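Local coordinates for protein bifunctional endomannanase/endoglucanase (Caldanaerobius polysaccharolyticus, PDB 3W0K) that probably hydrolyses internal beta-linkages in mannan and glucan polysaccharides, as a glycoside hydrolase of family 5 built on a beta/alpha barrel, at residues F132-E137 against R157-I162; M79-H84 against Y113-F118; R169-D174 against L189-S194. All blocks are in the same frame, centred on the assembly; numbering follows the deposited sequence.

Contact 1 of 3, residues F132-E137 against R157-I162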
loop_
_atom_site.group_PDB
_atom_site.type_symbol
_atom_site.label_atom_id
_atom_site.label_comp_id
_atom_site.label_asym_id
_atom_site.label_seq_id
_atom_site.Cartn_x
_atom_site.Cartn_y
_atom_site.Cartn_z
ATOM N N PHE A 132 3.241 -7.343 8.783
ATOM C CA PHE A 132 2.516 -6.199 9.336
ATOM C C PHE A 132 3.063 -4.891 8.769
ATOM O O PHE A 132 4.233 -4.575 8.973
ATOM C CB PHE A 132 2.686 -6.143 10.864
ATOM C CG PHE A 132 2.023 -7.269 11.622
ATOM C CD1 PHE A 132 1.122 -8.137 11.009
ATOM C CD2 PHE A 132 2.294 -7.438 12.979
ATOM C CE1 PHE A 132 0.500 -9.153 11.737
ATOM C CE2 PHE A 132 1.677 -8.449 13.715
ATOM C CZ PHE A 132 0.779 -9.309 13.092
ATOM N N ASP A 133 2.207 -4.134 8.082
ATOM C CA ASP A 133 2.565 -2.835 7.494
ATOM C C ASP A 133 1.976 -1.827 8.487
ATOM O O ASP A 133 0.781 -1.535 8.465
ATOM C CB ASP A 133 1.914 -2.722 6.110
ATOM C CG ASP A 133 2.307 -1.465 5.360
ATOM O OD1 ASP A 133 3.196 -0.708 5.811
ATOM O OD2 ASP A 133 1.710 -1.240 4.289
ATOM N N LEU A 134 2.842 -1.289 9.343
ATOM C CA LEU A 134 2.439 -0.413 10.444
ATOM C C LEU A 134 1.398 0.678 10.248
ATOM O O LEU A 134 0.376 0.698 10.942
ATOM C CB LEU A 134 3.675 0.129 11.169
ATOM C CG LEU A 134 4.687 -0.943 11.590
ATOM C CD1 LEU A 134 5.708 -0.321 12.533
ATOM C CD2 LEU A 134 3.996 -2.115 12.289
ATOM N N VAL A 135 1.651 1.597 9.328
ATOM C CA VAL A 135 0.699 2.670 9.092
ATOM C C VAL A 135 0.840 3.163 7.662
ATOM O O VAL A 135 1.941 3.442 7.186
ATOM C CB VAL A 135 0.854 3.822 10.140
ATOM C CG1 VAL A 135 2.287 4.349 10.174
ATOM C CG2 VAL A 135 -0.142 4.943 9.850
ATOM N N ASN A 136 -0.286 3.230 6.964
ATOM C CA ASN A 136 -0.266 3.656 5.578
ATOM C C ASN A 136 0.157 5.097 5.353
ATOM O O ASN A 136 -0.313 6.009 6.025
ATOM C CB ASN A 136 -1.635 3.448 4.926
ATOM C CG ASN A 136 -1.655 3.907 3.477
ATOM O OD1 ASN A 136 -1.154 3.216 2.596
ATOM N ND2 ASN A 136 -2.199 5.096 3.234
ATOM N N GLU A 137 1.066 5.269 4.399
ATOM C CA GLU A 137 1.545 6.572 3.950
ATOM C C GLU A 137 1.589 7.746 4.938
ATOM O O GLU A 137 0.721 8.625 4.902
ATOM C CB GLU A 137 0.723 6.973 2.714
ATOM C CG GLU A 137 0.796 5.947 1.573
ATOM C CD GLU A 137 -0.272 6.124 0.498
ATOM O OE1 GLU A 137 -1.332 6.731 0.766
ATOM O OE2 GLU A 137 -0.058 5.625 -0.630
ATOM N N ARG A 157 9.320 2.202 18.615
ATOM C CA ARG A 157 8.538 1.751 19.760
ATOM C C ARG A 157 7.588 0.625 19.343
ATOM O O ARG A 157 7.474 -0.388 20.028
ATOM C CB ARG A 157 7.719 2.903 20.355
ATOM C CG ARG A 157 6.849 2.452 21.516
ATOM C CD ARG A 157 5.873 3.508 21.998
ATOM N NE ARG A 157 4.974 2.923 22.988
ATOM C CZ ARG A 157 3.836 3.467 23.406
ATOM N NH1 ARG A 157 3.430 4.640 22.928
ATOM N NH2 ARG A 157 3.077 2.810 24.274
ATOM N N THR A 158 6.921 0.811 18.207
ATOM C CA THR A 158 5.967 -0.169 17.700
ATOM C C THR A 158 6.644 -1.475 17.290
ATOM O O THR A 158 6.158 -2.559 17.622
ATOM C CB THR A 158 5.164 0.418 16.522
ATOM O OG1 THR A 158 4.584 1.666 16.925
ATOM C CG2 THR A 158 4.040 -0.527 16.115
ATOM N N VAL A 159 7.769 -1.361 16.590
ATOM C CA VAL A 159 8.535 -2.521 16.139
ATOM C C VAL A 159 9.022 -3.341 17.335
ATOM O O VAL A 159 8.927 -4.570 17.336
ATOM C CB VAL A 159 9.729 -2.087 15.260
ATOM C CG1 VAL A 159 10.718 -3.232 15.078
ATOM C CG2 VAL A 159 9.222 -1.624 13.898
ATOM N N GLU A 160 9.510 -2.653 18.365
ATOM C CA GLU A 160 9.990 -3.333 19.563
ATOM C C GLU A 160 8.851 -4.023 20.311
ATOM O O GLU A 160 9.022 -5.125 20.837
ATOM C CB GLU A 160 10.728 -2.352 20.476
ATOM C CG GLU A 160 12.092 -1.932 19.928
ATOM C CD GLU A 160 12.850 -0.977 20.839
ATOM O OE1 GLU A 160 12.281 -0.514 21.852
ATOM O OE2 GLU A 160 14.026 -0.682 20.531
ATOM N N ALA A 161 7.680 -3.392 20.327
ATOM C CA ALA A 161 6.516 -3.962 21.000
ATOM C C ALA A 161 6.056 -5.237 20.292
ATOM O O ALA A 161 5.720 -6.230 20.937
ATOM C CB ALA A 161 5.384 -2.944 21.056
ATOM N N ILE A 162 6.040 -5.205 18.961
ATOM C CA ILE A 162 5.642 -6.373 18.176
ATOM C C ILE A 162 6.654 -7.505 18.371
ATOM O O ILE A 162 6.274 -8.649 18.639
ATOM C CB ILE A 162 5.549 -6.022 16.666
ATOM C CG1 ILE A 162 4.368 -5.084 16.420
ATOM C CG2 ILE A 162 5.419 -7.292 15.816
ATOM C CD1 ILE A 162 4.373 -4.449 15.036
#
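Leu-134 and Thr-158 meet tip to tip, methyl against methyl. With CG beside its backbone N (chi1 -51°), Leu-134 turns both of its methyls to the helix, where they straddle Thr-158 CG2. Leu-134 CD1 lies 4.0 Å and Leu-134 CD2 4.1 Å from Thr-158 CG2. The hydroxyl OG1 of Thr-158 bonds the carbonyl O of Leu-154, one turn earlier in the helix. This is consistent with CG2 being the branch that faces Leu-134. From there the two leucine methyls part. CD1 goes on to Val-159 CG2 at 4.0 Å, and the valine lies across the leucine. CD2 meets Ile-162 CD1 at 3.6 Å. Here the leucine and isoleucine run alongside each other but head opposite ways.

Ile-162 has a second neighbour. Its chain is extended (chi2 168°), which carries CD1 forward from the helix. That methyl sits at the edge of the Phe-132 ring, near its plane, with CD2 of Phe-132 4.2 Å away. Arg-169 makes a cation-pi contact with the same ring, and Trp-115 also meets it. The touching side chains are buried, and the contact across the two segments is apolar.

Past the C-terminal end of the strand comes the polar pair Asn-136 and Glu-137. Asn-136 ND2 donates to Glu-137 OE1 at 3.1 Å, meeting the carboxylate from above its plane. Glu-137 OE2 forms a salt bridge with Arg-196. TIM barrels carry their active sites at this end of the strands, so Glu-137 probably lies in or near that of this enzyme.

Leu-134 and Ile-162 both touch Ile-171 of the next strand. The contact therefore joins parts of the beta-alpha-beta crossover of strand 130-133, helix 148-165 and strand 170-174. Such crossovers, built from successive beta-alpha units, make up the TIM barrel.

Contact 2 of 3, residues M79-H84 against Y113-F118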
loop_
_atom_site.group_PDB
_atom_site.type_symbol
_atom_site.label_atom_id
_atom_site.label_comp_id
_atom_site.label_asym_id
_atom_site.label_seq_id
_atom_site.Cartn_x
_atom_site.Cartn_y
_atom_site.Cartn_z
ATOM N N MET A 79 -0.002 -12.519 2.929
ATOM C CA MET A 79 -0.912 -11.440 3.291
ATOM C C MET A 79 -0.199 -10.377 4.113
ATOM O O MET A 79 0.445 -10.678 5.121
ATOM C CB MET A 79 -2.111 -11.964 4.081
ATOM C CG MET A 79 -3.153 -10.883 4.369
ATOM S SD MET A 79 -4.594 -11.479 5.270
ATOM C CE MET A 79 -4.360 -10.682 6.852
ATOM N N CYS A 80 -0.297 -9.134 3.658
ATOM C CA CYS A 80 0.306 -8.016 4.364
ATOM C C CYS A 80 -0.818 -7.176 4.958
ATOM O O CYS A 80 -1.566 -6.518 4.229
ATOM C CB CYS A 80 1.152 -7.172 3.410
ATOM S SG CYS A 80 1.900 -5.735 4.204
ATOM N N LEU A 81 -0.958 -7.240 6.280
ATOM C CA LEU A 81 -1.993 -6.495 6.995
ATOM C C LEU A 81 -1.509 -5.079 7.271
ATOM O O LEU A 81 -0.449 -4.885 7.864
ATOM C CB LEU A 81 -2.331 -7.197 8.316
ATOM C CG LEU A 81 -3.361 -6.517 9.221
ATOM C CD1 LEU A 81 -4.721 -6.461 8.543
ATOM C CD2 LEU A 81 -3.453 -7.277 10.544
ATOM N N ASN A 82 -2.305 -4.095 6.865
ATOM C CA ASN A 82 -1.948 -2.692 7.045
ATOM C C ASN A 82 -3.025 -1.873 7.745
ATOM O O ASN A 82 -4.213 -2.058 7.488
ATOM C CB ASN A 82 -1.674 -2.058 5.667
ATOM C CG ASN A 82 -1.637 -0.532 5.712
ATOM O OD1 ASN A 82 -2.536 0.138 5.202
ATOM N ND2 ASN A 82 -0.604 0.017 6.339
ATOM N N LEU A 83 -2.615 -0.990 8.655
ATOM C CA LEU A 83 -3.581 -0.097 9.283
ATOM C C LEU A 83 -3.583 1.128 8.368
ATOM O O LEU A 83 -2.597 1.869 8.309
ATOM C CB LEU A 83 -3.171 0.306 10.705
ATOM C CG LEU A 83 -3.364 -0.719 11.825
ATOM C CD1 LEU A 83 -3.106 -0.045 13.170
ATOM C CD2 LEU A 83 -4.778 -1.279 11.792
ATOM N N HIS A 84 -4.641 1.267 7.572
ATOM C CA HIS A 84 -4.763 2.391 6.647
ATOM C C HIS A 84 -5.217 3.618 7.422
ATOM O O HIS A 84 -4.701 4.724 7.221
ATOM C CB HIS A 84 -5.739 2.068 5.524
ATOM C CG HIS A 84 -5.688 3.052 4.403
ATOM N ND1 HIS A 84 -6.517 4.150 4.342
ATOM C CD2 HIS A 84 -4.867 3.139 3.330
ATOM C CE1 HIS A 84 -6.204 4.875 3.283
ATOM N NE2 HIS A 84 -5.206 4.283 2.653
ATOM N N TYR A 113 -0.974 -0.679 20.998
ATOM C CA TYR A 113 -1.854 -1.714 21.534
ATOM C C TYR A 113 -2.499 -2.529 20.410
ATOM O O TYR A 113 -2.588 -3.754 20.510
ATOM C CB TYR A 113 -2.927 -1.088 22.430
ATOM C CG TYR A 113 -4.034 -2.032 22.847
ATOM C CD1 TYR A 113 -3.803 -3.048 23.774
ATOM C CD2 TYR A 113 -5.316 -1.906 22.313
ATOM C CE1 TYR A 113 -4.825 -3.918 24.155
ATOM C CE2 TYR A 113 -6.340 -2.767 22.688
ATOM C CZ TYR A 113 -6.089 -3.769 23.606
ATOM O OH TYR A 113 -7.104 -4.628 23.960
ATOM N N GLN A 114 -2.927 -1.851 19.343
ATOM C CA GLN A 114 -3.548 -2.514 18.191
ATOM C C GLN A 114 -2.576 -3.529 17.611
ATOM O O GLN A 114 -2.938 -4.678 17.352
ATOM C CB GLN A 114 -3.868 -1.510 17.077
ATOM C CG GLN A 114 -4.696 -0.312 17.475
ATOM C CD GLN A 114 -6.137 -0.652 17.740
ATOM O OE1 GLN A 114 -6.593 -0.625 18.880
ATOM N NE2 GLN A 114 -6.874 -0.955 16.682
ATOM N N TRP A 115 -1.344 -3.083 17.383
ATOM C CA TRP A 115 -0.321 -3.947 16.819
ATOM C C TRP A 115 0.074 -5.091 17.738
ATOM O O TRP A 115 0.388 -6.181 17.268
ATOM C CB TRP A 115 0.884 -3.129 16.350
ATOM C CG TRP A 115 0.633 -2.533 14.995
ATOM C CD1 TRP A 115 0.663 -1.209 14.654
ATOM C CD2 TRP A 115 0.266 -3.246 13.804
ATOM N NE1 TRP A 115 0.331 -1.055 13.326
ATOM C CE2 TRP A 115 0.083 -2.289 12.782
ATOM C CE3 TRP A 115 0.065 -4.602 13.504
ATOM C CZ2 TRP A 115 -0.288 -2.643 11.477
ATOM C CZ3 TRP A 115 -0.306 -4.956 12.209
ATOM C CH2 TRP A 115 -0.478 -3.977 11.211
ATOM N N GLU A 116 0.020 -4.858 19.046
ATOM C CA GLU A 116 0.335 -5.918 19.996
ATOM C C GLU A 116 -0.768 -6.973 19.930
ATOM O O GLU A 116 -0.499 -8.168 20.048
ATOM C CB GLU A 116 0.461 -5.363 21.413
ATOM C CG GLU A 116 1.723 -4.545 21.633
ATOM C CD GLU A 116 1.820 -3.980 23.039
ATOM O OE1 GLU A 116 0.792 -3.511 23.571
ATOM O OE2 GLU A 116 2.928 -4.000 23.608
ATOM N N LEU A 117 -2.008 -6.523 19.727
ATOM C CA LEU A 117 -3.151 -7.429 19.608
ATOM C C LEU A 117 -2.937 -8.382 18.439
ATOM O O LEU A 117 -3.078 -9.595 18.587
ATOM C CB LEU A 117 -4.447 -6.651 19.380
ATOM C CG LEU A 117 -5.076 -5.901 20.550
ATOM C CD1 LEU A 117 -6.272 -5.118 20.039
ATOM C CD2 LEU A 117 -5.494 -6.882 21.639
ATOM N N PHE A 118 -2.579 -7.830 17.282
ATOM C CA PHE A 118 -2.343 -8.647 16.098
ATOM C C PHE A 118 -1.107 -9.525 16.253
ATOM O O PHE A 118 -1.101 -10.675 15.815
ATOM C CB PHE A 118 -2.248 -7.769 14.844
ATOM C CG PHE A 118 -3.546 -7.108 14.477
ATOM C CD1 PHE A 118 -4.735 -7.833 14.469
ATOM C CD2 PHE A 118 -3.585 -5.755 14.155
ATOM C CE1 PHE A 118 -5.944 -7.220 14.145
ATOM C CE2 PHE A 118 -4.787 -5.133 13.830
ATOM C CZ PHE A 118 -5.969 -5.864 13.825
#
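Leu-81 and Leu-83 on the third strand of the beta/alpha barrel pack against Trp-115 and Phe-118 on helix 105-121, in the layer between sheet and outer helices. The strand and helix segments run nearly antiparallel, at 160°, with their axes 11.0 Å apart at closest approach. Both leucines point toward the helix. Asn-82 between them points away and bonds the carbonyl of Asp-133.

The Phe-118 ring takes Leu-81 on a face. Leu-81 CD2 stands 3.9 Å from the centroid of the Phe-118 ring and 11° off its normal, a CH-pi contact close to the ring centre. The two side chains are set roughly perpendicular. Leu-81 CG lies opposite its backbone N (chi1 178°), which carries CD2 out to the ring. Leu-83 comes to the same ring differently. Its CD2 lies at the edge of the Phe-118 ring, 4.4 Å from CE2.

The Trp-115 side chain leaves the helix to one side of the strand, yet the far part of its indole reaches Leu-83 and the carbonyl O of Leu-81. Leu-83 and Trp-115 overlap along their lengths, each heading for the other's backbone. Leu-83 CG is 3.6 Å from Trp-115 CZ2. Leu-83 CD1 comes in at a slant, 3.6 Å from Trp-115 NE1. At the far rim, near the ring plane, the carbonyl O of Leu-81 lies 3.5 Å from Trp-115 CH2.

The indole N-H is not left in the apolar layer without a mate, since NE1 bonds the carbonyl O of Leu-134, just past the end of strand 130-133. That bond helps fix the turn of the indole. Phe-111 meets Trp-115 edge-to-face, and Phe-62 meets Phe-118. Large apolar and aromatic side chains filling the space between a parallel barrel strand and its covering helix are characteristic of the TIM barrel.

Contact 3 of 3, residues R169-D174 against L189-S194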
loop_
_atom_site.group_PDB
_atom_site.type_symbol
_atom_site.label_atom_id
_atom_site.label_comp_id
_atom_site.label_asym_id
_atom_site.label_seq_id
_atom_site.Cartn_x
_atom_site.Cartn_y
_atom_site.Cartn_z
ATOM N N ARG A 169 7.957 -11.981 13.418
ATOM C CA ARG A 169 7.008 -11.262 12.567
ATOM C C ARG A 169 7.644 -10.213 11.658
ATOM O O ARG A 169 8.254 -9.250 12.136
ATOM C CB ARG A 169 5.924 -10.598 13.420
ATOM C CG ARG A 169 4.928 -9.748 12.618
ATOM C CD ARG A 169 4.115 -10.579 11.626
ATOM N NE ARG A 169 3.388 -11.655 12.297
ATOM C CZ ARG A 169 3.413 -12.929 11.919
ATOM N NH1 ARG A 169 4.119 -13.299 10.854
ATOM N NH2 ARG A 169 2.788 -13.845 12.650
ATOM N N GLU A 170 7.471 -10.395 10.350
ATOM C CA GLU A 170 7.999 -9.460 9.365
ATOM C C GLU A 170 7.188 -8.175 9.438
ATOM O O GLU A 170 5.955 -8.201 9.481
ATOM C CB GLU A 170 7.930 -10.059 7.959
ATOM C CG GLU A 170 8.489 -9.159 6.863
ATOM C CD GLU A 170 8.511 -9.850 5.513
ATOM O OE1 GLU A 170 7.756 -9.431 4.614
ATOM O OE2 GLU A 170 9.276 -10.826 5.359
ATOM N N ILE A 171 7.896 -7.055 9.469
ATOM C CA ILE A 171 7.282 -5.741 9.571
ATOM C C ILE A 171 7.641 -4.883 8.367
ATOM O O ILE A 171 8.755 -4.953 7.847
ATOM C CB ILE A 171 7.721 -5.046 10.885
ATOM C CG1 ILE A 171 7.184 -5.836 12.084
ATOM C CG2 ILE A 171 7.216 -3.609 10.937
ATOM C CD1 ILE A 171 7.807 -5.454 13.411
ATOM N N VAL A 172 6.662 -4.106 7.913
ATOM C CA VAL A 172 6.812 -3.218 6.770
ATOM C C VAL A 172 6.454 -1.805 7.215
ATOM O O VAL A 172 5.530 -1.614 8.009
ATOM C CB VAL A 172 5.840 -3.618 5.624
ATOM C CG1 VAL A 172 6.049 -2.728 4.405
ATOM C CG2 VAL A 172 6.016 -5.086 5.261
ATOM N N ILE A 173 7.221 -0.826 6.743
ATOM C CA ILE A 173 6.959 0.577 7.058
ATOM C C ILE A 173 6.882 1.366 5.759
ATOM O O ILE A 173 7.632 1.094 4.817
ATOM C CB ILE A 173 8.026 1.192 8.006
ATOM C CG1 ILE A 173 9.425 1.123 7.395
ATOM C CG2 ILE A 173 7.993 0.491 9.357
ATOM C CD1 ILE A 173 10.467 1.896 8.211
ATOM N N ASP A 174 5.935 2.298 5.691
ATOM C CA ASP A 174 5.727 3.126 4.502
ATOM C C ASP A 174 6.567 4.393 4.513
ATOM O O ASP A 174 6.812 4.982 5.567
ATOM C CB ASP A 174 4.251 3.525 4.371
ATOM C CG ASP A 174 3.353 2.371 3.947
ATOM O OD1 ASP A 174 3.784 1.198 3.984
ATOM O OD2 ASP A 174 2.196 2.652 3.571
ATOM N N LEU A 189 16.738 -1.011 11.150
ATOM C CA LEU A 189 15.674 -1.638 11.933
ATOM C C LEU A 189 15.290 -3.053 11.488
ATOM O O LEU A 189 14.575 -3.757 12.202
ATOM C CB LEU A 189 14.443 -0.727 11.962
ATOM C CG LEU A 189 13.420 -0.952 13.076
ATOM C CD1 LEU A 189 14.102 -0.941 14.441
ATOM C CD2 LEU A 189 12.358 0.135 13.003
ATOM N N GLY A 190 15.768 -3.466 10.318
ATOM C CA GLY A 190 15.467 -4.801 9.823
ATOM C C GLY A 190 14.023 -4.991 9.404
ATOM O O GLY A 190 13.435 -6.053 9.619
ATOM N N VAL A 191 13.449 -3.949 8.812
ATOM C CA VAL A 191 12.069 -3.986 8.343
ATOM C C VAL A 191 12.045 -3.683 6.852
ATOM O O VAL A 191 13.026 -3.183 6.297
ATOM C CB VAL A 191 11.182 -2.941 9.076
ATOM C CG1 VAL A 191 11.156 -3.226 10.568
ATOM C CG2 VAL A 191 11.682 -1.521 8.804
ATOM N N VAL A 192 10.945 -4.030 6.195
ATOM C CA VAL A 192 10.807 -3.754 4.772
ATOM C C VAL A 192 10.395 -2.296 4.604
ATOM O O VAL A 192 9.499 -1.822 5.300
ATOM C CB VAL A 192 9.721 -4.638 4.113
ATOM C CG1 VAL A 192 9.573 -4.281 2.634
ATOM C CG2 VAL A 192 10.068 -6.108 4.270
ATOM N N HIS A 193 11.098 -1.574 3.737
ATOM C CA HIS A 193 10.766 -0.180 3.457
ATOM C C HIS A 193 9.894 -0.189 2.211
ATOM O O HIS A 193 10.320 -0.629 1.140
ATOM C CB HIS A 193 12.029 0.653 3.245
ATOM C CG HIS A 193 12.804 0.891 4.502
ATOM N ND1 HIS A 193 13.329 2.123 4.829
ATOM C CD2 HIS A 193 13.130 0.058 5.519
ATOM C CE1 HIS A 193 13.946 2.038 5.995
ATOM N NE2 HIS A 193 13.841 0.796 6.434
ATOM N N SER A 194 8.665 0.291 2.362
ATOM C CA SER A 194 7.700 0.287 1.276
ATOM C C SER A 194 7.468 1.628 0.604
ATOM O O SER A 194 7.022 2.594 1.238
ATOM C CB SER A 194 6.370 -0.286 1.777
ATOM O OG SER A 194 5.466 -0.511 0.709
HETATM O O HOH W 1 10.888 -7.275 10.137
HETATM O O HOH W 2 3.010 -0.322 1.814
#
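Two neighbouring parallel strands of the TIM barrel, 170-174 and 192-194, come within 4.7 Å at the closest approach of their segment axes, with 31° between their directions. Val-192 stitches them with both its N and its O. Its N donates to Ile-171 O (2.9 Å), and its O accepts from Ile-173 N. Ser-194 N then donates to Ile-173 O.

The side chains alternate between two faces. Val-172 and Val-192 stand next to each other on the face shared with Asp-174 and Ser-194. Ile-173 and His-193 take the other face. Ile-173 holds CG1 between its backbone N and carbonyl carbon (chi1 59°). This brings CD1 over a face of the His-193 ring, toward the rim, at 4.1 Å from the centroid. CD1 also touches Val-191 CG2 at 3.7 Å. With an alanine here that methyl is gone, and a gap would probably open between Val-191 and the His-193 ring, leaving the ring freer to turn.

On the Val-172 face, Arg-196 holds Asp-174 OD2 in a salt bridge. A water bridges the other oxygen to the serine, 2.8 Å from Asp-174 OD1 and 2.7 Å from Ser-194 OG.

All three contacts are buried and lie in one run of neighbouring barrel strands. Contact 2 joins strand to helix, and contact 1 joins a strand end and the loop after it to helix. Both are apolar across their segments. Contact 2 is the more aromatic, while contact 1 relies on aliphatic methyls. Contact 3 joins strand to strand, so backbone hydrogen bonds do the holding. Two waters also bridge its segments. Asp-133 N probably bonds Leu-81 O, and Phe-132 O probably accepts from Val-172 N. Strand 130-133 thus sits between the strands of contacts 2 and 3. Asp-133 and Asp-174 lie on the inward side, paired with Arg-40 and Arg-196, while the leucines of contacts 1 and 2 face the helices.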